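Local coordinates for carbonic anhydrase (Porphyridium purpureum, PDB 1DDZ), which binds zinc and probably catalyses the reversible hydration of carbon dioxide to hydrogencarbonate and a proton, as a beta-class carbonic anhydrase, at residues 15-20 / 440-445; 44-49 / 56-61; 106-111 / 403-408; 160-165 / 180-185. One frame throughout, in Å; residues are numbered along the deposited sequence.

Overall arrangement
From the N terminus, helix 12-25 packs on helix 426-447 in interaction 1, closing a loop of 419 residues that holds the other three contacts. Inside it, interaction 2 comes first: after a short turn, helix 57-62 packs crosswise on helix 38-53. Interaction 3 opens next and joins the two carbonic anhydrase halves of the chain, setting helix 107-119 of the first against 403-408 of the second. Within its span lies interaction 4, a local contact of 160-165 with helix 172-193. Interactions 2 and 4 thus follow one another without crossing, their centres about 43 Å apart. Interactions 1, 3 and 4 also touch the second subunit.

Interaction 1 of 4, residues 15-20 / 440-445; sequences KKFIEL and EQMHNV
F17 of helix 12-25 meets H443 of helix 426-447 in an offset stack, the ring centroids 4.4 Å apart and the planes 10° from parallel. The two side chains overlap in opposed directions, and CB of H443 lies over the face of the F17 ring, 3.9 Å from its centroid. With CG of H443 anti to its backbone N (chi1 -163°), the imidazole is carried back along the F17 side chain, and its ND1 lies 3.7 Å from F17 CG. At the far end of the phenyl, F17 CZ reaches the partner backbone, 3.5 Å from H443 N, while M442 CB sits at the ring edge, 3.8 Å from F17 CE1. Replacing F17 by an alanine is likely to leave the H443 imidazole without its stacking partner and open a gap beside M442. One turn on, L20 places CD1 over the other F17 face and 4.3 Å from M442 CE. V481 of strand 476-481 also touches F17 and L20, and R414 of the second subunit packs on H443. The segments, at 162°, form a near-antiparallel helix pair joined by a ring stack, applying the N-terminal helix to the second alpha/beta unit of this beta-carbonic anhydrase.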
# COMPACT_ATOMS: atom_id res chain seq x y z
N LYS A 15 -28.83 1.13 -1.20
CA LYS A 15 -30.07 1.52 -1.86
C LYS A 15 -29.85 2.83 -2.57
O LYS A 15 -30.19 2.99 -3.74
CB LYS A 15 -31.19 1.69 -0.83
CG LYS A 15 -31.60 0.39 -0.17
CD LYS A 15 -32.70 0.69 0.82
CE LYS A 15 -33.13 -0.56 1.57
NZ LYS A 15 -34.08 -0.15 2.66
N LYS A 16 -29.26 3.78 -1.86
CA LYS A 16 -28.95 5.08 -2.42
C LYS A 16 -28.17 4.96 -3.73
O LYS A 16 -28.51 5.61 -4.72
CB LYS A 16 -28.14 5.90 -1.42
CG LYS A 16 -27.72 7.25 -1.95
CD LYS A 16 -28.96 8.06 -2.28
CE LYS A 16 -28.62 9.40 -2.90
NZ LYS A 16 -29.79 10.33 -2.87
N PHE A 17 -27.16 4.11 -3.78
CA PHE A 17 -26.42 4.02 -5.02
C PHE A 17 -27.15 3.35 -6.17
O PHE A 17 -27.00 3.79 -7.31
CB PHE A 17 -24.99 3.53 -4.82
CG PHE A 17 -24.04 4.65 -4.45
CD1 PHE A 17 -23.31 5.31 -5.43
CD2 PHE A 17 -23.98 5.12 -3.15
CE1 PHE A 17 -22.54 6.42 -5.12
CE2 PHE A 17 -23.21 6.23 -2.83
CZ PHE A 17 -22.50 6.88 -3.81
N ILE A 18 -28.05 2.41 -5.87
CA ILE A 18 -28.84 1.76 -6.90
C ILE A 18 -29.69 2.86 -7.55
O ILE A 18 -29.81 2.95 -8.76
CB ILE A 18 -29.75 0.69 -6.29
CG1 ILE A 18 -28.94 -0.55 -5.96
CG2 ILE A 18 -30.87 0.33 -7.26
CD1 ILE A 18 -29.67 -1.53 -5.05
N GLU A 19 -30.19 3.76 -6.72
CA GLU A 19 -30.99 4.90 -7.17
C GLU A 19 -30.15 5.86 -8.05
O GLU A 19 -30.60 6.33 -9.08
CB GLU A 19 -31.48 5.63 -5.93
CG GLU A 19 -32.75 6.40 -6.07
CD GLU A 19 -33.33 6.73 -4.70
OE1 GLU A 19 -33.51 7.93 -4.39
OE2 GLU A 19 -33.60 5.78 -3.92
N LEU A 20 -28.91 6.13 -7.62
CA LEU A 20 -28.02 7.00 -8.37
C LEU A 20 -27.61 6.37 -9.71
O LEU A 20 -27.46 7.04 -10.71
CB LEU A 20 -26.78 7.32 -7.54
CG LEU A 20 -26.98 8.24 -6.35
CD1 LEU A 20 -25.65 8.49 -5.67
CD2 LEU A 20 -27.60 9.55 -6.81
N GLU A 440 -18.95 4.53 -8.77
CA GLU A 440 -18.40 3.46 -7.97
C GLU A 440 -17.40 4.04 -6.96
O GLU A 440 -17.42 3.68 -5.79
CB GLU A 440 -17.73 2.47 -8.91
CG GLU A 440 -17.82 1.00 -8.51
CD GLU A 440 -19.23 0.43 -8.62
OE1 GLU A 440 -19.98 0.50 -7.63
OE2 GLU A 440 -19.59 -0.14 -9.68
N GLN A 441 -16.58 5.00 -7.38
CA GLN A 441 -15.59 5.61 -6.48
C GLN A 441 -16.26 6.45 -5.39
O GLN A 441 -15.81 6.46 -4.26
CB GLN A 441 -14.53 6.41 -7.24
CG GLN A 441 -13.80 5.58 -8.30
CD GLN A 441 -13.40 4.21 -7.81
OE1 GLN A 441 -12.75 4.07 -6.79
NE2 GLN A 441 -13.79 3.18 -8.55
N MET A 442 -17.37 7.10 -5.73
CA MET A 442 -18.14 7.87 -4.75
C MET A 442 -18.66 6.90 -3.70
O MET A 442 -18.67 7.19 -2.50
CB MET A 442 -19.37 8.47 -5.39
CG MET A 442 -19.19 9.70 -6.21
SD MET A 442 -20.80 9.94 -7.02
CE MET A 442 -21.78 10.42 -5.69
N HIS A 443 -19.18 5.77 -4.17
CA HIS A 443 -19.71 4.75 -3.30
C HIS A 443 -18.64 4.40 -2.28
O HIS A 443 -18.89 4.48 -1.08
CB HIS A 443 -20.13 3.51 -4.09
CG HIS A 443 -21.04 2.59 -3.34
ND1 HIS A 443 -21.86 1.67 -3.96
CD2 HIS A 443 -21.26 2.43 -2.01
CE1 HIS A 443 -22.52 0.98 -3.06
NE2 HIS A 443 -22.18 1.42 -1.86
N ASN A 444 -17.43 4.11 -2.77
CA ASN A 444 -16.29 3.77 -1.93
C ASN A 444 -15.97 4.84 -0.89
O ASN A 444 -15.75 4.51 0.27
CB ASN A 444 -15.04 3.50 -2.78
CG ASN A 444 -15.15 2.23 -3.58
OD1 ASN A 444 -16.13 1.51 -3.49
ND2 ASN A 444 -14.11 1.93 -4.37
N VAL A 445 -15.98 6.12 -1.24
CA VAL A 445 -15.69 7.11 -0.19
C VAL A 445 -16.81 7.16 0.83
O VAL A 445 -16.55 7.36 2.01
CB VAL A 445 -15.23 8.55 -0.70
CG1 VAL A 445 -14.99 8.57 -2.18
CG2 VAL A 445 -16.12 9.65 -0.25

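Interaction 2 of 4, residues 44-49 / 56-61; sequences EAWRQE and EFFNRL
W46 and F58 form an offset edge-to-face pair, in which the edge of the phenyl is directed at the face of the indole six-membered ring. The centroids are 5.3 Å apart, the planes stand at 86°, and the closest atoms are W46 CH2 and F58 CE2 at 3.5 Å. CG of W46 is anti to its backbone N (chi1 167°), and the indole extends from the side of its helix to bring its benzo end to the phenylalanines. F57 completes the aromatic cluster: its CE2 approaches W46 CZ2 to 3.8 Å, with the two planes close to perpendicular. F57 also lays CD2 over the centre of one F58 face, so the two neighbours brace each other as both reach for the indole. A leucine in place of W46 would probably deprive the F58 edge of its aromatic face and leave F57 less firmly packed.

R47 meets the F58 edge with its CA and also packs on it with the stem of its side chain, R47 CG lying 4.0 Å from F58 CZ.

The polar bonds lie outside this apolar core. R47 NH1 makes a salt bridge to E44 OE2 at 2.9 Å, on the syn side of the carboxylate but tilted from its plane, while R47 NE donates to the carbonyl of D472.

Segments 44-49 and 57-61 run at 97° to each other, joining helix 38-53 to helix 57-62. M50 of the longer helix touches F57 and L51 touches F58, and the loop residues N340 and K474, from the second half of the chain, touch W46 and R47 respectively.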
# COMPACT_ATOMS: atom_id res chain seq x y z
N GLU A 44 -19.86 27.04 -14.25
CA GLU A 44 -20.46 27.70 -15.38
C GLU A 44 -19.96 29.13 -15.50
O GLU A 44 -19.53 29.57 -16.57
CB GLU A 44 -21.98 27.66 -15.27
CG GLU A 44 -22.72 28.21 -16.49
CD GLU A 44 -22.41 27.48 -17.79
OE1 GLU A 44 -22.86 27.96 -18.84
OE2 GLU A 44 -21.72 26.43 -17.77
N ALA A 45 -19.99 29.87 -14.39
CA ALA A 45 -19.49 31.24 -14.37
C ALA A 45 -18.06 31.27 -14.96
O ALA A 45 -17.72 32.13 -15.78
CB ALA A 45 -19.48 31.77 -12.95
N TRP A 46 -17.25 30.30 -14.56
CA TRP A 46 -15.87 30.18 -15.02
C TRP A 46 -15.82 29.98 -16.53
O TRP A 46 -15.08 30.68 -17.23
CB TRP A 46 -15.18 29.02 -14.31
CG TRP A 46 -13.88 28.62 -14.92
CD1 TRP A 46 -12.72 29.32 -14.89
CD2 TRP A 46 -13.61 27.41 -15.65
NE1 TRP A 46 -11.73 28.62 -15.54
CE2 TRP A 46 -12.25 27.45 -16.02
CE3 TRP A 46 -14.38 26.30 -16.02
CZ2 TRP A 46 -11.64 26.42 -16.74
CZ3 TRP A 46 -13.77 25.28 -16.74
CH2 TRP A 46 -12.42 25.34 -17.09
N ARG A 47 -16.59 29.01 -17.04
CA ARG A 47 -16.63 28.73 -18.48
C ARG A 47 -16.99 29.99 -19.25
O ARG A 47 -16.37 30.30 -20.26
CB ARG A 47 -17.67 27.67 -18.81
CG ARG A 47 -17.48 26.35 -18.13
CD ARG A 47 -18.61 25.43 -18.48
NE ARG A 47 -18.60 25.14 -19.91
CZ ARG A 47 -19.49 25.58 -20.79
NH1 ARG A 47 -20.51 26.34 -20.41
NH2 ARG A 47 -19.35 25.26 -22.07
N GLN A 48 -17.99 30.71 -18.76
CA GLN A 48 -18.43 31.93 -19.41
C GLN A 48 -17.33 32.95 -19.44
O GLN A 48 -16.99 33.45 -20.50
CB GLN A 48 -19.68 32.49 -18.73
CG GLN A 48 -20.95 31.75 -19.11
CD GLN A 48 -20.97 31.34 -20.59
OE1 GLN A 48 -21.07 30.16 -20.92
NE2 GLN A 48 -20.83 32.31 -21.47
N GLU A 49 -16.74 33.23 -18.29
CA GLU A 49 -15.65 34.19 -18.22
C GLU A 49 -14.50 33.79 -19.14
O GLU A 49 -13.92 34.63 -19.82
CB GLU A 49 -15.17 34.36 -16.78
CG GLU A 49 -14.15 35.49 -16.58
CD GLU A 49 -14.58 36.80 -17.25
OE1 GLU A 49 -13.96 37.17 -18.28
OE2 GLU A 49 -15.53 37.46 -16.76
N GLU A 56 -11.54 30.66 -27.89
CA GLU A 56 -10.84 29.44 -28.27
C GLU A 56 -10.32 28.72 -27.04
O GLU A 56 -9.62 27.72 -27.16
CB GLU A 56 -9.65 29.74 -29.18
CG GLU A 56 -10.01 30.28 -30.57
CD GLU A 56 -10.83 29.29 -31.40
OE1 GLU A 56 -10.37 28.15 -31.61
OE2 GLU A 56 -11.93 29.67 -31.84
N PHE A 57 -10.69 29.23 -25.86
CA PHE A 57 -10.23 28.67 -24.58
C PHE A 57 -10.31 27.15 -24.46
O PHE A 57 -9.31 26.49 -24.18
CB PHE A 57 -10.98 29.31 -23.41
CG PHE A 57 -10.42 28.92 -22.08
CD1 PHE A 57 -9.33 29.61 -21.54
CD2 PHE A 57 -10.94 27.83 -21.38
CE1 PHE A 57 -8.77 29.21 -20.32
CE2 PHE A 57 -10.39 27.42 -20.16
CZ PHE A 57 -9.30 28.11 -19.63
N PHE A 58 -11.49 26.59 -24.65
CA PHE A 58 -11.63 25.14 -24.51
C PHE A 58 -11.07 24.37 -25.69
O PHE A 58 -10.53 23.29 -25.50
CB PHE A 58 -13.08 24.77 -24.18
CG PHE A 58 -13.51 25.28 -22.84
CD1 PHE A 58 -14.27 26.43 -22.72
CD2 PHE A 58 -13.07 24.65 -21.68
CE1 PHE A 58 -14.58 26.97 -21.47
CE2 PHE A 58 -13.38 25.18 -20.42
CZ PHE A 58 -14.13 26.34 -20.32
N ASN A 59 -11.11 24.96 -26.88
CA ASN A 59 -10.57 24.31 -28.07
C ASN A 59 -9.08 24.07 -27.89
O ASN A 59 -8.56 23.03 -28.25
CB ASN A 59 -10.80 25.15 -29.33
CG ASN A 59 -12.28 25.20 -29.74
OD1 ASN A 59 -12.99 24.20 -29.65
ND2 ASN A 59 -12.72 26.35 -30.20
N ARG A 60 -8.40 25.05 -27.31
CA ARG A 60 -6.97 24.94 -27.07
C ARG A 60 -6.75 23.92 -25.95
O ARG A 60 -5.95 22.99 -26.11
CB ARG A 60 -6.40 26.30 -26.67
CG ARG A 60 -4.87 26.35 -26.60
CD ARG A 60 -4.42 27.70 -26.08
NE ARG A 60 -4.95 28.78 -26.89
CZ ARG A 60 -5.78 29.71 -26.45
NH1 ARG A 60 -6.18 29.73 -25.18
NH2 ARG A 60 -6.26 30.61 -27.30
N LEU A 61 -7.52 24.04 -24.87
CA LEU A 61 -7.44 23.13 -23.72
C LEU A 61 -7.60 21.69 -24.17
O LEU A 61 -6.75 20.84 -23.91
CB LEU A 61 -8.56 23.45 -22.73
CG LEU A 61 -8.48 22.94 -21.29
CD1 LEU A 61 -7.53 23.82 -20.48
CD2 LEU A 61 -9.86 22.99 -20.69

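Interaction 3 of 4, residues 106-111 / 403-408; sequences DISFLS and DNWLRH
W405 presents one indole face to S111, whose OG stands 3.2 Å above the ring plane, displaced toward the rim and 3.3 Å from W405 CD2. S111 CB lies over the same pyrrole part in a CH-pi contact, 4.0 Å from the centroid of the five-membered ring. The hydroxyl sits between the backbone N and carbonyl carbon of its own residue (chi1 63°), and from there S111 OG donates to I107 O at 2.8 Å. The serine proton is thus used within helix 107-119, on a carbonyl to which S111 N also donates, and the oxygen lies over the indole without a hydrogen bond to it. The benzo end of W405 meets the first turn of the helix: I107 CG2 comes in at the ring edge, 3.9 Å from W405 CE3, and S108 CA lies 3.7 Å from W405 CZ3. On the indole's polar side NE1 donates to the carbonyl of I352, which helps fix the ring's rotation. R407 and N404 bond to the second subunit. Both halves of the chain contribute to this buried contact, and the W405 side chain lies about 10 Å from a zinc ion, near but not touching the site of C328, D330, H384 and C387.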
# COMPACT_ATOMS: atom_id res chain seq x y z
N ASP A 106 4.37 2.15 -2.18
CA ASP A 106 3.06 2.79 -2.36
C ASP A 106 2.66 2.60 -3.82
O ASP A 106 3.25 3.21 -4.71
CB ASP A 106 3.11 4.29 -2.01
CG ASP A 106 1.78 5.00 -2.20
OD1 ASP A 106 0.73 4.36 -2.11
OD2 ASP A 106 1.75 6.21 -2.44
N ILE A 107 1.65 1.77 -4.06
CA ILE A 107 1.17 1.49 -5.41
C ILE A 107 0.48 2.69 -6.04
O ILE A 107 0.47 2.79 -7.25
CB ILE A 107 0.23 0.26 -5.46
CG1 ILE A 107 -0.04 -0.15 -6.91
CG2 ILE A 107 -1.06 0.57 -4.73
CD1 ILE A 107 0.87 -1.17 -7.43
N SER A 108 -0.09 3.60 -5.26
CA SER A 108 -0.73 4.77 -5.86
C SER A 108 0.35 5.63 -6.50
O SER A 108 0.16 6.22 -7.58
CB SER A 108 -1.52 5.58 -4.84
OG SER A 108 -1.91 6.84 -5.39
N PHE A 109 1.51 5.69 -5.85
CA PHE A 109 2.65 6.45 -6.34
C PHE A 109 3.30 5.69 -7.50
O PHE A 109 3.52 6.27 -8.57
CB PHE A 109 3.63 6.73 -5.17
CG PHE A 109 5.06 6.87 -5.58
CD1 PHE A 109 5.47 7.88 -6.46
CD2 PHE A 109 6.00 5.94 -5.14
CE1 PHE A 109 6.79 7.95 -6.90
CE2 PHE A 109 7.32 6.01 -5.58
CZ PHE A 109 7.71 7.01 -6.46
N LEU A 110 3.58 4.41 -7.30
CA LEU A 110 4.21 3.57 -8.30
C LEU A 110 3.42 3.47 -9.64
O LEU A 110 4.02 3.47 -10.72
CB LEU A 110 4.46 2.18 -7.73
CG LEU A 110 5.44 2.04 -6.56
CD1 LEU A 110 5.43 0.62 -6.02
CD2 LEU A 110 6.81 2.42 -7.04
N SER A 111 2.10 3.36 -9.57
CA SER A 111 1.27 3.28 -10.78
C SER A 111 1.24 4.62 -11.57
O SER A 111 1.28 4.60 -12.80
CB SER A 111 -0.13 2.71 -10.48
OG SER A 111 -0.88 3.53 -9.60
N ASP A 403 -0.64 -1.67 -14.43
CA ASP A 403 -1.70 -2.56 -14.88
C ASP A 403 -2.43 -3.37 -13.82
O ASP A 403 -3.57 -3.76 -14.02
CB ASP A 403 -1.26 -3.37 -16.10
CG ASP A 403 -0.82 -2.45 -17.27
OD1 ASP A 403 -1.52 -1.46 -17.58
OD2 ASP A 403 0.25 -2.69 -17.85
N ASN A 404 -1.81 -3.55 -12.65
CA ASN A 404 -2.51 -4.23 -11.54
C ASN A 404 -3.41 -3.21 -10.84
O ASN A 404 -4.54 -3.50 -10.43
CB ASN A 404 -1.52 -4.93 -10.61
CG ASN A 404 -0.95 -6.16 -11.25
OD1 ASN A 404 -1.69 -6.97 -11.80
ND2 ASN A 404 0.38 -6.27 -11.28
N TRP A 405 -2.92 -1.98 -10.75
CA TRP A 405 -3.72 -0.88 -10.21
C TRP A 405 -5.03 -0.72 -11.07
O TRP A 405 -6.14 -0.65 -10.53
CB TRP A 405 -2.87 0.40 -10.28
CG TRP A 405 -3.58 1.70 -10.03
CD1 TRP A 405 -4.08 2.55 -10.98
CD2 TRP A 405 -3.81 2.34 -8.76
NE1 TRP A 405 -4.62 3.67 -10.37
CE2 TRP A 405 -4.46 3.57 -9.02
CE3 TRP A 405 -3.53 2.00 -7.44
CZ2 TRP A 405 -4.82 4.45 -8.00
CZ3 TRP A 405 -3.90 2.88 -6.43
CH2 TRP A 405 -4.53 4.08 -6.72
N LEU A 406 -4.89 -0.71 -12.40
CA LEU A 406 -6.02 -0.55 -13.32
C LEU A 406 -7.06 -1.67 -13.33
O LEU A 406 -8.20 -1.47 -13.78
CB LEU A 406 -5.52 -0.28 -14.76
CG LEU A 406 -4.77 1.04 -14.96
CD1 LEU A 406 -4.16 1.15 -16.34
CD2 LEU A 406 -5.69 2.19 -14.73
N ARG A 407 -6.70 -2.83 -12.76
CA ARG A 407 -7.63 -3.96 -12.69
C ARG A 407 -8.92 -3.58 -11.97
O ARG A 407 -9.96 -4.21 -12.17
CB ARG A 407 -6.98 -5.17 -12.04
CG ARG A 407 -6.14 -5.99 -12.99
CD ARG A 407 -6.99 -6.35 -14.16
NE ARG A 407 -6.41 -7.38 -15.01
CZ ARG A 407 -6.15 -7.24 -16.31
NH1 ARG A 407 -6.41 -6.09 -16.93
NH2 ARG A 407 -5.69 -8.28 -17.00
N HIS A 408 -8.86 -2.53 -11.17
CA HIS A 408 -10.03 -2.06 -10.46
C HIS A 408 -11.07 -1.48 -11.43
O HIS A 408 -12.29 -1.60 -11.19
CB HIS A 408 -9.62 -1.02 -9.42
CG HIS A 408 -9.07 -1.62 -8.17
ND1 HIS A 408 -7.73 -1.61 -7.86
CD2 HIS A 408 -9.68 -2.32 -7.18
CE1 HIS A 408 -7.54 -2.28 -6.74
NE2 HIS A 408 -8.70 -2.72 -6.31

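Interaction 4 of 4, residues 160-165 / 180-185; sequences RMNAKY and IELNVL
L182 and N162 approach head-on, each with CG anti to its own carbonyl carbon (chi1 -75° and -67°), which sends the leucine methyls and the asparagine side chain at one another from opposite directions. Of the two methyls, L182 CD1 comes nearer and rests 3.5 Å from N162 CB. L182 CD2 lies beside the amide, 3.7 Å from N162 OD1, so the fork of the leucine spans the asparagine from its CB to its oxygen. Y165, one turn on, adds its CB at 4.0 Å from L182 CD1, and its ring stands with N162 CG at its edge, in plane.

N162 occupies the break between helix 147-161 and helix 163-166, first to leave the helical conformation of one and immediately before the other. Its amide nitrogen is held by the carbonyl of V158, one turn back, and V158 also touches L182. Helix 172-193 therefore packs on the junction between two helices, with V279 of helix 266-279 closing against Y165.

No hydrogen bond passes between the two segments. What joins them is contact of one leucine with CB, CG and OD1 of N162 and with the tyrosine stem. The asparagine's amide nitrogen is bonded one turn back in helix 147-161, to V158 O, and its meeting with L182 is purely van der Waals.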
# COMPACT_ATOMS: atom_id res chain seq x y z
N ARG A 160 14.55 11.13 11.56
CA ARG A 160 15.45 10.16 12.18
C ARG A 160 16.79 10.05 11.43
O ARG A 160 17.85 10.21 12.03
CB ARG A 160 14.76 8.79 12.24
CG ARG A 160 15.57 7.66 12.85
CD ARG A 160 14.72 6.40 13.02
NE ARG A 160 15.29 5.25 12.31
CZ ARG A 160 16.01 4.28 12.88
NH1 ARG A 160 16.27 4.31 14.18
NH2 ARG A 160 16.51 3.30 12.14
N MET A 161 16.73 9.81 10.12
CA MET A 161 17.92 9.70 9.29
C MET A 161 18.74 10.98 9.21
O MET A 161 19.92 10.93 8.93
CB MET A 161 17.56 9.32 7.85
CG MET A 161 17.08 7.90 7.66
SD MET A 161 16.65 7.55 5.92
CE MET A 161 15.07 8.41 5.74
N ASN A 162 18.10 12.12 9.44
CA ASN A 162 18.76 13.40 9.34
C ASN A 162 18.81 14.19 10.63
O ASN A 162 18.82 15.41 10.59
CB ASN A 162 18.07 14.23 8.27
CG ASN A 162 18.26 13.66 6.91
OD1 ASN A 162 19.32 13.80 6.33
ND2 ASN A 162 17.22 13.04 6.36
N ALA A 163 18.86 13.50 11.75
CA ALA A 163 18.92 14.15 13.05
C ALA A 163 20.06 15.18 13.12
O ALA A 163 19.86 16.31 13.59
CB ALA A 163 19.10 13.09 14.13
N LYS A 164 21.23 14.82 12.60
CA LYS A 164 22.41 15.70 12.58
C LYS A 164 22.16 17.06 11.95
O LYS A 164 22.65 18.09 12.44
CB LYS A 164 23.56 15.00 11.88
CG LYS A 164 23.16 14.37 10.57
CD LYS A 164 24.11 13.26 10.18
CE LYS A 164 23.72 12.67 8.85
NZ LYS A 164 24.76 11.74 8.34
N TYR A 165 21.37 17.09 10.89
CA TYR A 165 21.05 18.34 10.23
C TYR A 165 19.96 19.07 10.97
O TYR A 165 19.99 20.28 11.10
CB TYR A 165 20.59 18.04 8.82
CG TYR A 165 21.61 17.23 8.08
CD1 TYR A 165 21.25 16.08 7.39
CD2 TYR A 165 22.95 17.62 8.09
CE1 TYR A 165 22.20 15.33 6.70
CE2 TYR A 165 23.90 16.89 7.41
CZ TYR A 165 23.53 15.75 6.71
OH TYR A 165 24.49 15.06 6.03
N ILE A 180 11.27 19.76 5.62
CA ILE A 180 10.57 19.82 4.35
C ILE A 180 11.54 19.66 3.20
O ILE A 180 11.32 18.85 2.31
CB ILE A 180 9.73 21.10 4.27
CG1 ILE A 180 8.54 20.96 5.23
CG2 ILE A 180 9.25 21.38 2.81
CD1 ILE A 180 7.76 22.24 5.48
N GLU A 181 12.68 20.33 3.28
CA GLU A 181 13.71 20.22 2.23
C GLU A 181 14.33 18.83 2.19
O GLU A 181 14.57 18.26 1.13
CB GLU A 181 14.79 21.28 2.46
CG GLU A 181 14.26 22.68 2.36
CD GLU A 181 15.17 23.72 3.00
OE1 GLU A 181 16.11 23.34 3.72
OE2 GLU A 181 14.92 24.93 2.82
N LEU A 182 14.61 18.27 3.36
CA LEU A 182 15.18 16.94 3.44
C LEU A 182 14.12 15.92 2.98
O LEU A 182 14.46 14.89 2.38
CB LEU A 182 15.64 16.65 4.88
CG LEU A 182 16.93 17.37 5.27
CD1 LEU A 182 17.19 17.27 6.79
CD2 LEU A 182 18.11 16.78 4.48
N ASN A 183 12.85 16.18 3.28
CA ASN A 183 11.78 15.28 2.86
C ASN A 183 11.79 15.20 1.31
O ASN A 183 11.86 14.12 0.74
CB ASN A 183 10.41 15.76 3.37
CG ASN A 183 9.27 14.78 3.03
OD1 ASN A 183 9.38 13.58 3.26
ND2 ASN A 183 8.19 15.30 2.45
N VAL A 184 11.80 16.34 0.64
CA VAL A 184 11.84 16.36 -0.82
C VAL A 184 13.04 15.55 -1.32
O VAL A 184 12.88 14.68 -2.18
CB VAL A 184 11.92 17.80 -1.40
CG1 VAL A 184 12.12 17.77 -2.90
CG2 VAL A 184 10.67 18.56 -1.09
N LEU A 185 14.22 15.79 -0.74
CA LEU A 185 15.44 15.08 -1.16
C LEU A 185 15.32 13.57 -0.99
O LEU A 185 15.80 12.80 -1.82
CB LEU A 185 16.67 15.55 -0.39
CG LEU A 185 17.80 16.24 -1.15
CD1 LEU A 185 19.04 16.29 -0.27
CD2 LEU A 185 18.11 15.51 -2.44